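Local coordinates for guanine nucleotide exchange factor SRM1 (PDB 3OF7), which promotes the exchange of GDP for GTP on the small GTPases GSP1 and GSP2, binds chromatin and controls RNA metabolism and nuclear export, at residues A[27-32]-A[434-439]; A[40-45]-A[51-56]; A[60-63]-A[68-71]; A[389-394]-A[399-404]; A[409-412]-A[417-420]. All blocks are in the same frame, centred on the assembly; numbering follows the deposited sequence.

How the contacts relate
From the N terminus, residues 27-32 meet 434-439, near the C-terminal end of the propeller; contact 1 thus closes a loop of about 400 residues, inside which the other four are nested. Contacts 2 and 3 follow one another in the first repeat: contact 2 folds the loop after strand 30-34 against strand 52-53, and contact 3 carries the chain from the outer strand of the closing blade to the innermost strand of the next. Much later, contact 4 is a hairpin in the blade preceding the closure, and contact 5 shapes the loop that follows it. Contacts 2 and 5 touch through their loops, while strand 432-439 lies against contact 4, tying neighbouring blades together.

Contact 1 of 5, residues A[27-32]-A[434-439]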
loop_
_atom_site.group_PDB
_atom_site.type_symbol
_atom_site.label_atom_id
_atom_site.label_comp_id
_atom_site.label_asym_id
_atom_site.label_seq_id
_atom_site.Cartn_x
_atom_site.Cartn_y
_atom_site.Cartn_z
ATOM N N GLN A 27 8.923 9.554 -15.718
ATOM C CA GLN A 27 9.882 10.565 -15.296
ATOM C C GLN A 27 10.449 10.226 -13.926
ATOM O O GLN A 27 9.709 9.762 -13.056
ATOM C CB GLN A 27 9.201 11.929 -15.186
ATOM C CG GLN A 27 8.231 12.286 -16.295
ATOM C CD GLN A 27 7.434 13.537 -15.954
ATOM O OE1 GLN A 27 7.978 14.633 -15.925
ATOM N NE2 GLN A 27 6.140 13.371 -15.683
ATOM N N PRO A 28 11.755 10.486 -13.713
ATOM C CA PRO A 28 12.304 10.359 -12.361
ATOM C C PRO A 28 11.646 11.393 -11.441
ATOM O O PRO A 28 11.200 12.449 -11.914
ATOM C CB PRO A 28 13.799 10.636 -12.556
ATOM C CG PRO A 28 13.867 11.457 -13.806
ATOM C CD PRO A 28 12.775 10.933 -14.681
ATOM N N LEU A 29 11.579 11.082 -10.149
ATOM C CA LEU A 29 10.731 11.828 -9.220
ATOM C C LEU A 29 11.501 12.495 -8.090
ATOM O O LEU A 29 12.469 11.934 -7.574
ATOM C CB LEU A 29 9.696 10.875 -8.592
ATOM C CG LEU A 29 8.737 10.132 -9.523
ATOM C CD1 LEU A 29 8.086 8.945 -8.799
ATOM C CD2 LEU A 29 7.685 11.066 -10.113
ATOM N N ASP A 30 11.054 13.686 -7.696
ATOM C CA ASP A 30 11.380 14.211 -6.373
ATOM C C ASP A 30 10.608 13.347 -5.371
ATOM O O ASP A 30 9.403 13.149 -5.524
ATOM C CB ASP A 30 10.928 15.668 -6.239
ATOM C CG ASP A 30 11.807 16.633 -7.020
ATOM O OD1 ASP A 30 13.017 16.351 -7.205
ATOM O OD2 ASP A 30 11.276 17.676 -7.438
ATOM N N ILE A 31 11.302 12.832 -4.366
ATOM C CA ILE A 31 10.675 12.006 -3.321
ATOM C C ILE A 31 10.505 12.817 -2.031
ATOM O O ILE A 31 11.441 13.460 -1.570
ATOM C CB ILE A 31 11.509 10.712 -3.044
ATOM C CG1 ILE A 31 11.698 9.884 -4.327
ATOM C CG2 ILE A 31 10.896 9.865 -1.893
ATOM C CD1 ILE A 31 10.406 9.415 -5.000
ATOM N N PHE A 32 9.304 12.772 -1.457
ATOM C CA PHE A 32 8.991 13.475 -0.221
ATOM C C PHE A 32 8.547 12.479 0.836
ATOM O O PHE A 32 7.828 11.535 0.526
ATOM C CB PHE A 32 7.857 14.474 -0.446
ATOM C CG PHE A 32 8.157 15.494 -1.500
ATOM C CD1 PHE A 32 8.812 16.680 -1.170
ATOM C CD2 PHE A 32 7.809 15.261 -2.824
ATOM C CE1 PHE A 32 9.107 17.629 -2.153
ATOM C CE2 PHE A 32 8.092 16.205 -3.808
ATOM C CZ PHE A 32 8.738 17.386 -3.473
ATOM N N ILE A 434 2.098 15.797 -8.145
ATOM C CA ILE A 434 2.300 14.545 -7.395
ATOM C C ILE A 434 1.854 13.370 -8.267
ATOM O O ILE A 434 0.740 13.378 -8.801
ATOM C CB ILE A 434 1.544 14.547 -6.034
ATOM C CG1 ILE A 434 2.058 15.680 -5.119
ATOM C CG2 ILE A 434 1.651 13.174 -5.323
ATOM C CD1 ILE A 434 3.570 15.607 -4.790
ATOM N N ILE A 435 2.732 12.379 -8.409
ATOM C CA ILE A 435 2.507 11.260 -9.335
ATOM C C ILE A 435 2.203 9.960 -8.577
ATOM O O ILE A 435 1.268 9.224 -8.939
ATOM C CB ILE A 435 3.728 11.059 -10.288
ATOM C CG1 ILE A 435 4.121 12.365 -11.002
ATOM C CG2 ILE A 435 3.471 9.941 -11.322
ATOM C CD1 ILE A 435 3.032 12.953 -11.868
ATOM N N LEU A 436 2.985 9.684 -7.533
ATOM C CA LEU A 436 2.838 8.449 -6.759
ATOM C C LEU A 436 2.723 8.761 -5.275
ATOM O O LEU A 436 3.332 9.712 -4.794
ATOM C CB LEU A 436 4.034 7.516 -6.999
ATOM C CG LEU A 436 4.313 7.001 -8.419
ATOM C CD1 LEU A 436 5.646 6.233 -8.447
ATOM C CD2 LEU A 436 3.189 6.122 -8.967
ATOM N N VAL A 437 1.925 7.975 -4.556
ATOM C CA VAL A 437 1.832 8.091 -3.103
ATOM C C VAL A 437 1.811 6.708 -2.474
ATOM O O VAL A 437 1.356 5.757 -3.102
ATOM C CB VAL A 437 0.569 8.856 -2.636
ATOM C CG1 VAL A 437 0.700 10.346 -2.934
ATOM C CG2 VAL A 437 -0.701 8.273 -3.258
ATOM N N GLY A 438 2.300 6.616 -1.242
ATOM C CA GLY A 438 2.295 5.361 -0.478
ATOM C C GLY A 438 2.279 5.707 0.995
ATOM O O GLY A 438 2.695 6.802 1.380
ATOM N N CYS A 439 1.789 4.791 1.821
ATOM C CA CYS A 439 1.636 5.066 3.254
ATOM C C CYS A 439 2.004 3.838 4.060
ATOM O O CYS A 439 1.777 2.709 3.613
ATOM C CB CYS A 439 0.186 5.437 3.584
ATOM S SG CYS A 439 -0.490 6.845 2.688
#
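Leu29 reaches across to Ile435 and Leu436 with the two ends of its fork, and these methyls make the close contacts. Its CB points at the opposite strand without touching it, and CG stands anti to the carbonyl carbon (chi1 -59°), beside the backbone N, which carries the fork forward. From there the branches part. CD1 meets CD1 of Leu436 at 3.7 Å, the two side chains crossing at about a right angle. CD2 settles against the base of Ile435, 3.9 Å from its CG1 and 4.0 Å from its CB. One leucine can serve two consecutive strand residues because Ile435 and Leu436 form a classic beta bulge: both face a single residue of strand 443-450, and both side chains turn toward Leu29 instead of alternating. The attraction is purely apolar. The backbone of Leu29 is bonded to Ile69, on the innermost strand of the following blade, while Asp30 and Phe32 pair with strand 443-450. Residues 30-34 and 432-439 therefore belong to one propeller sheet with strand 443-450 between them, the N-terminal strand completing a blade begun by the C-terminal ones, and Leu436 also rests on Phe72 of strand 69-74 in the next blade.

Contact 2 of 5, residues A[40-45]-A[51-56]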
loop_
_atom_site.group_PDB
_atom_site.type_symbol
_atom_site.label_atom_id
_atom_site.label_comp_id
_atom_site.label_asym_id
_atom_site.label_seq_id
_atom_site.Cartn_x
_atom_site.Cartn_y
_atom_site.Cartn_z
ATOM N N CYS A 40 13.133 4.542 11.874
ATOM C CA CYS A 40 13.876 4.878 10.644
ATOM C C CYS A 40 13.026 4.967 9.370
ATOM O O CYS A 40 13.573 5.058 8.268
ATOM C CB CYS A 40 15.077 3.937 10.434
ATOM S SG CYS A 40 16.314 4.035 11.771
ATOM N N GLU A 41 11.699 4.976 9.524
ATOM C CA GLU A 41 10.778 4.887 8.369
ATOM C C GLU A 41 10.883 6.039 7.371
ATOM O O GLU A 41 10.603 5.854 6.177
ATOM C CB GLU A 41 9.314 4.793 8.811
ATOM C CG GLU A 41 8.974 3.633 9.711
ATOM C CD GLU A 41 8.902 4.053 11.162
ATOM O OE1 GLU A 41 9.872 4.679 11.647
ATOM O OE2 GLU A 41 7.875 3.759 11.813
ATOM N N LEU A 42 11.253 7.219 7.861
ATOM C CA LEU A 42 11.240 8.427 7.032
ATOM C C LEU A 42 12.382 8.474 6.031
ATOM O O LEU A 42 12.280 9.151 5.014
ATOM C CB LEU A 42 11.234 9.698 7.890
ATOM C CG LEU A 42 10.010 9.954 8.774
ATOM C CD1 LEU A 42 10.183 11.246 9.577
ATOM C CD2 LEU A 42 8.725 9.994 7.945
ATOM N N GLY A 43 13.466 7.760 6.316
ATOM C CA GLY A 43 14.629 7.771 5.432
ATOM C C GLY A 43 15.207 9.154 5.240
ATOM O O GLY A 43 15.709 9.483 4.169
ATOM N N LEU A 44 15.117 9.973 6.283
ATOM C CA LEU A 44 15.672 11.324 6.245
ATOM C C LEU A 44 16.959 11.413 7.076
ATOM O O LEU A 44 17.387 12.497 7.479
ATOM C CB LEU A 44 14.627 12.348 6.693
ATOM C CG LEU A 44 13.456 12.576 5.724
ATOM C CD1 LEU A 44 12.346 13.375 6.391
ATOM C CD2 LEU A 44 13.890 13.245 4.422
ATOM N N GLY A 45 17.578 10.259 7.312
ATOM C CA GLY A 45 18.839 10.197 8.040
ATOM C C GLY A 45 18.677 10.112 9.550
ATOM O O GLY A 45 17.550 10.075 10.063
ATOM N N LYS A 51 13.238 12.579 12.770
ATOM C CA LYS A 51 12.420 11.394 13.041
ATOM C C LYS A 51 10.942 11.749 13.300
ATOM O O LYS A 51 10.109 10.879 13.576
ATOM C CB LYS A 51 13.045 10.512 14.140
ATOM C CG LYS A 51 12.895 10.993 15.572
ATOM C CD LYS A 51 14.021 10.420 16.442
ATOM C CE LYS A 51 13.552 10.118 17.856
ATOM N NZ LYS A 51 12.567 8.983 17.871
ATOM N N GLU A 52 10.632 13.040 13.190
ATOM C CA GLU A 52 9.258 13.529 13.249
ATOM C C GLU A 52 9.151 14.753 12.344
ATOM O O GLU A 52 9.817 15.773 12.568
ATOM C CB GLU A 52 8.849 13.846 14.690
ATOM C CG GLU A 52 7.419 14.326 14.856
ATOM C CD GLU A 52 7.126 14.762 16.280
ATOM O OE1 GLU A 52 7.456 15.913 16.637
ATOM O OE2 GLU A 52 6.569 13.952 17.043
ATOM N N VAL A 53 8.330 14.625 11.303
ATOM C CA VAL A 53 8.298 15.587 10.209
ATOM C C VAL A 53 6.836 15.802 9.822
ATOM O O VAL A 53 6.169 14.888 9.354
ATOM C CB VAL A 53 9.165 15.085 9.016
ATOM C CG1 VAL A 53 8.962 15.937 7.777
ATOM C CG2 VAL A 53 10.653 15.063 9.404
ATOM N N LYS A 54 6.338 17.014 10.045
ATOM C CA LYS A 54 4.897 17.261 10.031
ATOM C C LYS A 54 4.352 17.724 8.676
ATOM O O LYS A 54 3.141 17.899 8.523
ATOM C CB LYS A 54 4.525 18.247 11.159
ATOM C CG LYS A 54 4.938 17.755 12.545
ATOM C CD LYS A 54 4.702 18.789 13.640
ATOM C CE LYS A 54 5.261 18.287 14.974
ATOM N NZ LYS A 54 4.976 19.236 16.117
ATOM N N ARG A 55 5.251 17.917 7.706
ATOM C CA ARG A 55 4.892 18.305 6.332
ATOM C C ARG A 55 5.821 17.587 5.361
ATOM O O ARG A 55 6.951 17.281 5.734
ATOM C CB ARG A 55 5.072 19.821 6.143
ATOM C CG ARG A 55 4.098 20.709 6.909
ATOM C CD ARG A 55 2.688 20.520 6.415
ATOM N NE ARG A 55 1.825 21.657 6.740
ATOM C CZ ARG A 55 0.669 21.902 6.133
ATOM N NH1 ARG A 55 0.232 21.082 5.176
ATOM N NH2 ARG A 55 -0.051 22.962 6.483
ATOM N N PRO A 56 5.363 17.329 4.112
ATOM C CA PRO A 56 6.216 16.659 3.129
ATOM C C PRO A 56 7.596 17.300 3.022
ATOM O O PRO A 56 7.707 18.505 2.784
ATOM C CB PRO A 56 5.439 16.832 1.818
ATOM C CG PRO A 56 4.013 16.840 2.252
ATOM C CD PRO A 56 4.011 17.577 3.573
#
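Lys51 and Val53, the residues against which Leu42 lies, have their polar bonding backbone to backbone, Val53 with Gly35 and Lys51 with Gly37, both on the chain just after strand 30-34. Across the contact itself the meeting is apolar. CD1 of Leu42 sits in a corner, touching the carbonyl carbon of Lys51 and CG2 of Val53 at 3.8 Å each. That same valine methyl takes CD1 of Leu44, 3.8 Å away, the two side chains meeting tip to tip, whereas Leu42 comes in at a slant. Val53 can offer CG2 to both leucines because CG1 is anti to the backbone N (chi1 170°), leaving CG2 on the N side. Leu42 lies within a type I beta turn from Cys40 to Gly43, closed by a weak bond from Gly43 N to Cys40 O (3.3 Å), and Gly43, with a positive phi, leads on to Leu44. Leu42 also packs on Phe443 of strand 443-450; both leucines and Val53 are buried. Leu42-Gly43-Leu44-Gly45, folded back on a short strand, is a loop of the first RCC1 repeat in this seven-bladed beta-propeller.

Contact 3 of 5, residues A[60-63]-A[68-71]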
loop_
_atom_site.group_PDB
_atom_site.type_symbol
_atom_site.label_atom_id
_atom_site.label_comp_id
_atom_site.label_asym_id
_atom_site.label_seq_id
_atom_site.Cartn_x
_atom_site.Cartn_y
_atom_site.Cartn_z
ATOM N N PRO A 60 16.658 14.254 0.578
ATOM C CA PRO A 60 17.916 14.615 -0.082
ATOM C C PRO A 60 18.792 13.411 -0.437
ATOM O O PRO A 60 19.772 13.568 -1.161
ATOM C CB PRO A 60 18.613 15.507 0.950
ATOM C CG PRO A 60 18.133 14.993 2.276
ATOM C CD PRO A 60 16.729 14.438 2.044
ATOM N N PHE A 61 18.442 12.227 0.060
ATOM C CA PHE A 61 19.197 11.004 -0.243
ATOM C C PHE A 61 18.710 10.320 -1.527
ATOM O O PHE A 61 19.289 9.322 -1.979
ATOM C CB PHE A 61 19.155 10.046 0.953
ATOM C CG PHE A 61 19.681 10.658 2.216
ATOM C CD1 PHE A 61 21.050 10.903 2.366
ATOM C CD2 PHE A 61 18.817 11.030 3.240
ATOM C CE1 PHE A 61 21.547 11.498 3.526
ATOM C CE2 PHE A 61 19.309 11.622 4.413
ATOM C CZ PHE A 61 20.677 11.852 4.553
ATOM N N LEU A 62 17.648 10.873 -2.107
ATOM C CA LEU A 62 17.062 10.354 -3.339
ATOM C C LEU A 62 16.937 11.454 -4.388
ATOM O O LEU A 62 15.852 11.665 -4.936
ATOM C CB LEU A 62 15.688 9.719 -3.059
ATOM C CG LEU A 62 15.691 8.572 -2.038
ATOM C CD1 LEU A 62 14.267 8.250 -1.562
ATOM C CD2 LEU A 62 16.369 7.348 -2.616
ATOM N N PRO A 63 18.048 12.157 -4.686
ATOM C CA PRO A 63 17.893 13.305 -5.584
ATOM C C PRO A 63 17.469 12.863 -6.982
ATOM O O PRO A 63 17.993 11.880 -7.508
ATOM C CB PRO A 63 19.288 13.949 -5.585
ATOM C CG PRO A 63 20.220 12.837 -5.264
ATOM C CD PRO A 63 19.462 11.885 -4.368
ATOM N N LYS A 68 17.318 9.091 -9.305
ATOM C CA LYS A 68 16.369 8.846 -10.406
ATOM C C LYS A 68 15.332 7.773 -10.064
ATOM O O LYS A 68 15.102 6.816 -10.825
ATOM C CB LYS A 68 17.095 8.508 -11.719
ATOM C CG LYS A 68 18.082 9.591 -12.178
ATOM C CD LYS A 68 18.765 9.202 -13.487
ATOM C CE LYS A 68 19.658 10.329 -14.007
ATOM N NZ LYS A 68 20.488 9.872 -15.168
ATOM N N ILE A 69 14.697 7.959 -8.914
ATOM C CA ILE A 69 13.644 7.058 -8.459
ATOM C C ILE A 69 12.407 7.180 -9.355
ATOM O O ILE A 69 11.938 8.290 -9.631
ATOM C CB ILE A 69 13.277 7.343 -6.987
ATOM C CG1 ILE A 69 14.505 7.161 -6.074
ATOM C CG2 ILE A 69 12.084 6.469 -6.535
ATOM C CD1 ILE A 69 15.224 5.790 -6.211
ATOM N N ILE A 70 11.896 6.033 -9.813
ATOM C CA ILE A 70 10.691 5.992 -10.648
ATOM C C ILE A 70 9.545 5.137 -10.067
ATOM O O ILE A 70 8.469 5.058 -10.657
ATOM C CB ILE A 70 11.023 5.529 -12.096
ATOM C CG1 ILE A 70 11.930 4.296 -12.091
ATOM C CG2 ILE A 70 11.725 6.650 -12.860
ATOM C CD1 ILE A 70 11.221 2.972 -11.948
ATOM N N SER A 71 9.781 4.496 -8.921
ATOM C CA SER A 71 8.725 3.731 -8.231
ATOM C C SER A 71 9.085 3.588 -6.769
ATOM O O SER A 71 10.246 3.631 -6.410
ATOM C CB SER A 71 8.581 2.318 -8.817
ATOM O OG SER A 71 7.342 1.723 -8.410
HETATM O O HOH W 1 14.692 10.405 -7.367
#
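Apolar contact first: Leu62 and Ile69 meet at a slant, with CD2 of Leu62 3.9 Å from CG1 of Ile69 and 4.1 Å from its CD1. CB of Leu62 lies 4.1 Å from that same CG1, so the isoleucine's methylene sits against both the root and one tip of the leucine. Ile69 presents this branch because CG1 is anti to its carbonyl carbon (chi1 -60°), with CG2 anti to the backbone N. Both side chains continue into a larger cluster, each touching Ile31 of strand 30-34 and Trp89 of strand 88-92. In propeller terms this is the passage between blades: residues 60-63 come off the outer strand 56-58 of the closing blade, and 69-71 open strand 69-74, innermost in the next. Direct polar bonding is slight, a weak hydrogen bond from Lys68 N to Pro63 O at 3.4 Å, though fairly straight at 161°. Water does more. One molecule donates to Leu62 O at 3.0 Å and accepts from Ile69 N at 2.9 Å, bridging the two backbones beside the weak direct bond. The side chain of Lys68 touches Glu84.

Contact 4 of 5, residues A[389-394]-A[399-404]; sequences SVAVAQ and YSWGFG
Residues 389-393 and 399-402 run antiparallel, their axes 4.7 Å apart at an angle of 157°, with Ser389-Trp401 and Ala391-Tyr399 as hydrogen-bonded pairs and Val390-Ser400 as the non-hydrogen-bonded pair between them. The bonds of the Ala391-Tyr399 pair, N to O each way, are short at 2.7 Å; Trp401 N to Ser389 O is longer, 3.3 Å, its donor tilted from the carbonyl plane. The indole of Trp401 lies back over the first strand because CG sits between the backbone N and carbonyl carbon (chi1 67°). Ser389 CB is under one face, 3.8 Å from the centroid of the six-membered ring, a CH-pi contact, while Ala391 CB meets the edge at CZ3 (3.9 Å). A water accepts a hydrogen bond from Ser389 OG (2.7 Å) and donates one to Trp401 O. Replacing Trp401 by an alanine would take the indole away, which would probably open a gap over Ser389 CB and beside Ala391 CB and leave Glu344 O without its weak NE1 bond. Farther along, Ala393 CB reaches CE1 of Tyr399 at 3.7 Å. On the Ser389 and Trp401 face the hairpin packs on strand 324-329 of the preceding blade; on the other, Val390 and Val392 pack on strand 432-439 of the closing blade.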
loop_
_atom_site.group_PDB
_atom_site.type_symbol
_atom_site.label_atom_id
_atom_site.label_comp_id
_atom_site.label_asym_id
_atom_site.label_seq_id
_atom_site.Cartn_x
_atom_site.Cartn_y
_atom_site.Cartn_z
ATOM N N SER A 389 -4.831 8.038 5.188
ATOM C CA SER A 389 -4.846 7.851 3.754
ATOM C C SER A 389 -4.338 9.110 3.074
ATOM O O SER A 389 -4.346 10.195 3.660
ATOM C CB SER A 389 -6.255 7.538 3.254
ATOM O OG SER A 389 -6.876 6.520 4.031
ATOM N N VAL A 390 -3.898 8.940 1.834
ATOM C CA VAL A 390 -3.496 10.040 0.975
ATOM C C VAL A 390 -4.025 9.730 -0.421
ATOM O O VAL A 390 -3.803 8.634 -0.946
ATOM C CB VAL A 390 -1.951 10.219 0.929
ATOM C CG1 VAL A 390 -1.555 11.396 0.020
ATOM C CG2 VAL A 390 -1.371 10.408 2.328
ATOM N N ALA A 391 -4.747 10.684 -1.003
ATOM C CA ALA A 391 -5.231 10.561 -2.381
ATOM C C ALA A 391 -4.687 11.701 -3.244
ATOM O O ALA A 391 -4.404 12.791 -2.740
ATOM C CB ALA A 391 -6.757 10.546 -2.411
ATOM N N VAL A 392 -4.540 11.445 -4.541
ATOM C CA VAL A 392 -4.013 12.462 -5.455
ATOM C C VAL A 392 -5.104 12.894 -6.415
ATOM O O VAL A 392 -5.651 12.069 -7.152
ATOM C CB VAL A 392 -2.796 11.950 -6.250
ATOM C CG1 VAL A 392 -2.235 13.070 -7.140
ATOM C CG2 VAL A 392 -1.726 11.455 -5.305
ATOM N N ALA A 393 -5.431 14.183 -6.386
ATOM C CA ALA A 393 -6.438 14.736 -7.285
ATOM C C ALA A 393 -5.952 14.664 -8.723
ATOM O O ALA A 393 -4.760 14.552 -8.970
ATOM C CB ALA A 393 -6.768 16.190 -6.906
ATOM N N GLN A 394 -6.872 14.757 -9.678
ATOM C CA GLN A 394 -6.479 14.712 -11.088
ATOM C C GLN A 394 -5.414 15.770 -11.416
ATOM O O GLN A 394 -4.525 15.518 -12.228
ATOM C CB GLN A 394 -7.701 14.840 -12.004
ATOM C CG GLN A 394 -8.598 13.597 -12.016
ATOM C CD GLN A 394 -9.828 13.755 -12.902
ATOM O OE1 GLN A 394 -10.231 14.868 -13.243
ATOM N NE2 GLN A 394 -10.433 12.632 -13.270
ATOM N N TYR A 399 -4.193 14.963 -1.091
ATOM C CA TYR A 399 -5.202 15.187 -0.053
ATOM C C TYR A 399 -5.095 14.063 0.955
ATOM O O TYR A 399 -4.986 12.901 0.573
ATOM C CB TYR A 399 -6.616 15.190 -0.648
ATOM C CG TYR A 399 -6.914 16.416 -1.488
ATOM C CD1 TYR A 399 -6.301 16.593 -2.728
ATOM C CD2 TYR A 399 -7.804 17.400 -1.040
ATOM C CE1 TYR A 399 -6.554 17.716 -3.504
ATOM C CE2 TYR A 399 -8.070 18.535 -1.815
ATOM C CZ TYR A 399 -7.436 18.681 -3.043
ATOM O OH TYR A 399 -7.678 19.786 -3.823
ATOM N N SER A 400 -5.143 14.403 2.235
ATOM C CA SER A 400 -4.971 13.399 3.277
ATOM C C SER A 400 -6.039 13.517 4.353
ATOM O O SER A 400 -6.694 14.559 4.496
ATOM C CB SER A 400 -3.578 13.532 3.905
ATOM O OG SER A 400 -3.424 14.814 4.493
ATOM N N TRP A 401 -6.207 12.435 5.108
ATOM C CA TRP A 401 -7.154 12.400 6.212
ATOM C C TRP A 401 -6.907 11.177 7.084
ATOM O O TRP A 401 -6.141 10.275 6.713
ATOM C CB TRP A 401 -8.602 12.402 5.706
ATOM C CG TRP A 401 -9.043 11.151 4.954
ATOM C CD1 TRP A 401 -9.803 10.125 5.447
ATOM C CD2 TRP A 401 -8.777 10.826 3.579
ATOM N NE1 TRP A 401 -10.031 9.187 4.470
ATOM C CE2 TRP A 401 -9.406 9.587 3.316
ATOM C CE3 TRP A 401 -8.058 11.456 2.549
ATOM C CZ2 TRP A 401 -9.349 8.965 2.060
ATOM C CZ3 TRP A 401 -7.997 10.838 1.299
ATOM C CH2 TRP A 401 -8.643 9.603 1.065
ATOM N N GLY A 402 -7.555 11.164 8.244
ATOM C CA GLY A 402 -7.446 10.047 9.163
ATOM C C GLY A 402 -6.714 10.409 10.440
ATOM O O GLY A 402 -6.744 11.555 10.883
ATOM N N PHE A 403 -6.079 9.404 11.029
ATOM C CA PHE A 403 -5.382 9.529 12.304
ATOM C C PHE A 403 -4.281 10.589 12.227
ATOM O O PHE A 403 -3.437 10.549 11.330
ATOM C CB PHE A 403 -4.796 8.168 12.670
ATOM C CG PHE A 403 -4.210 8.096 14.057
ATOM C CD1 PHE A 403 -2.927 7.601 14.247
ATOM C CD2 PHE A 403 -4.945 8.500 15.167
ATOM C CE1 PHE A 403 -2.376 7.508 15.539
ATOM C CE2 PHE A 403 -4.422 8.401 16.456
ATOM C CZ PHE A 403 -3.129 7.912 16.641
ATOM N N GLY A 404 -4.303 11.539 13.160
ATOM C CA GLY A 404 -3.413 12.694 13.090
ATOM C C GLY A 404 -2.228 12.714 14.036
ATOM O O GLY A 404 -1.297 13.498 13.851
HETATM O O HOH W 2 -7.728 7.544 6.410
#

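Contact 5 of 5, residues A[409-412]-A[417-420]; sequences VGLG and DTEV
Leu411 and Val409 close on Thr418 where the loop after the hairpin strand 398-402 returns to form strand 418-419, in the seventh RCC1 repeat of the propeller; Val-Gly-Leu-Gly here resembles Leu-Gly-Leu-Gly at 42-45 of the first repeat. Two glycines shape the bend: Gly410 has a positive phi, and Gly412 adopts backbone angles at which any side chain would collide with the carbonyl O of Leu411. Polar bonds lead outward. Thr418 is tied by backbone to Gly402 of the hairpin, and Gly412 to Lys54, so the loop is also joined to the closing blade's residues 54-55, with Gly410 O receiving a weak bond from Arg55 NH1. Side-chain packing between the two segments falls mainly on one methyl, Leu411 CD1, which crosses the fork of Thr418 at a slant and touches both branches, OG1 at 3.4 Å and CG2 at 3.7 Å. The threonine straddles it with OG1 anti to the carbonyl carbon (chi1 -60°) and CG2 anti to N. Val409 adds a looser approach, its CG2 4.1 Å from Thr418 OG1.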
loop_
_atom_site.group_PDB
_atom_site.type_symbol
_atom_site.label_atom_id
_atom_site.label_comp_id
_atom_site.label_asym_id
_atom_site.label_seq_id
_atom_site.Cartn_x
_atom_site.Cartn_y
_atom_site.Cartn_z
ATOM N N VAL A 409 -0.542 12.493 8.041
ATOM C CA VAL A 409 -1.372 13.226 7.090
ATOM C C VAL A 409 -0.645 14.446 6.500
ATOM O O VAL A 409 -1.062 14.974 5.469
ATOM C CB VAL A 409 -2.761 13.624 7.679
ATOM C CG1 VAL A 409 -3.573 12.379 8.028
ATOM C CG2 VAL A 409 -2.609 14.536 8.905
ATOM N N GLY A 410 0.444 14.869 7.148
ATOM C CA GLY A 410 1.272 15.995 6.670
ATOM C C GLY A 410 0.527 17.323 6.628
ATOM O O GLY A 410 0.697 18.125 5.697
ATOM N N LEU A 411 -0.308 17.554 7.630
ATOM C CA LEU A 411 -1.120 18.769 7.667
ATOM C C LEU A 411 -0.648 19.776 8.725
ATOM O O LEU A 411 -1.377 20.697 9.090
ATOM C CB LEU A 411 -2.610 18.410 7.808
ATOM C CG LEU A 411 -3.190 17.666 6.589
ATOM C CD1 LEU A 411 -4.586 17.120 6.864
ATOM C CD2 LEU A 411 -3.205 18.546 5.324
ATOM N N GLY A 412 0.584 19.601 9.197
ATOM C CA GLY A 412 1.201 20.560 10.112
ATOM C C GLY A 412 1.118 20.196 11.587
ATOM O O GLY A 412 0.876 19.032 11.928
ATOM N N ASP A 417 -7.269 14.263 14.678
ATOM C CA ASP A 417 -7.597 13.525 13.454
ATOM C C ASP A 417 -8.250 14.433 12.416
ATOM O O ASP A 417 -8.954 15.385 12.770
ATOM C CB ASP A 417 -8.505 12.339 13.768
ATOM C CG ASP A 417 -7.897 11.384 14.789
ATOM O OD1 ASP A 417 -6.652 11.308 14.892
ATOM O OD2 ASP A 417 -8.673 10.703 15.486
ATOM N N THR A 418 -7.992 14.140 11.139
ATOM C CA THR A 418 -8.530 14.916 10.025
ATOM C C THR A 418 -9.732 14.193 9.428
ATOM O O THR A 418 -9.612 13.073 8.918
ATOM C CB THR A 418 -7.451 15.198 8.950
ATOM O OG1 THR A 418 -6.374 15.943 9.529
ATOM C CG2 THR A 418 -8.034 15.982 7.787
ATOM N N GLU A 419 -10.888 14.854 9.485
ATOM C CA GLU A 419 -12.179 14.210 9.212
ATOM C C GLU A 419 -12.472 13.873 7.750
ATOM O O GLU A 419 -13.082 12.842 7.461
ATOM C CB GLU A 419 -13.324 15.044 9.797
ATOM C CG GLU A 419 -14.661 14.321 9.814
ATOM C CD GLU A 419 -15.732 15.094 10.568
ATOM O OE1 GLU A 419 -15.635 16.337 10.623
ATOM O OE2 GLU A 419 -16.667 14.459 11.097
ATOM N N VAL A 420 -12.071 14.754 6.839
ATOM C CA VAL A 420 -12.351 14.586 5.417
ATOM C C VAL A 420 -11.068 14.846 4.632
ATOM O O VAL A 420 -10.153 15.470 5.158
ATOM C CB VAL A 420 -13.464 15.557 4.918
ATOM C CG1 VAL A 420 -14.820 15.184 5.521
ATOM C CG2 VAL A 420 -13.110 17.020 5.228
#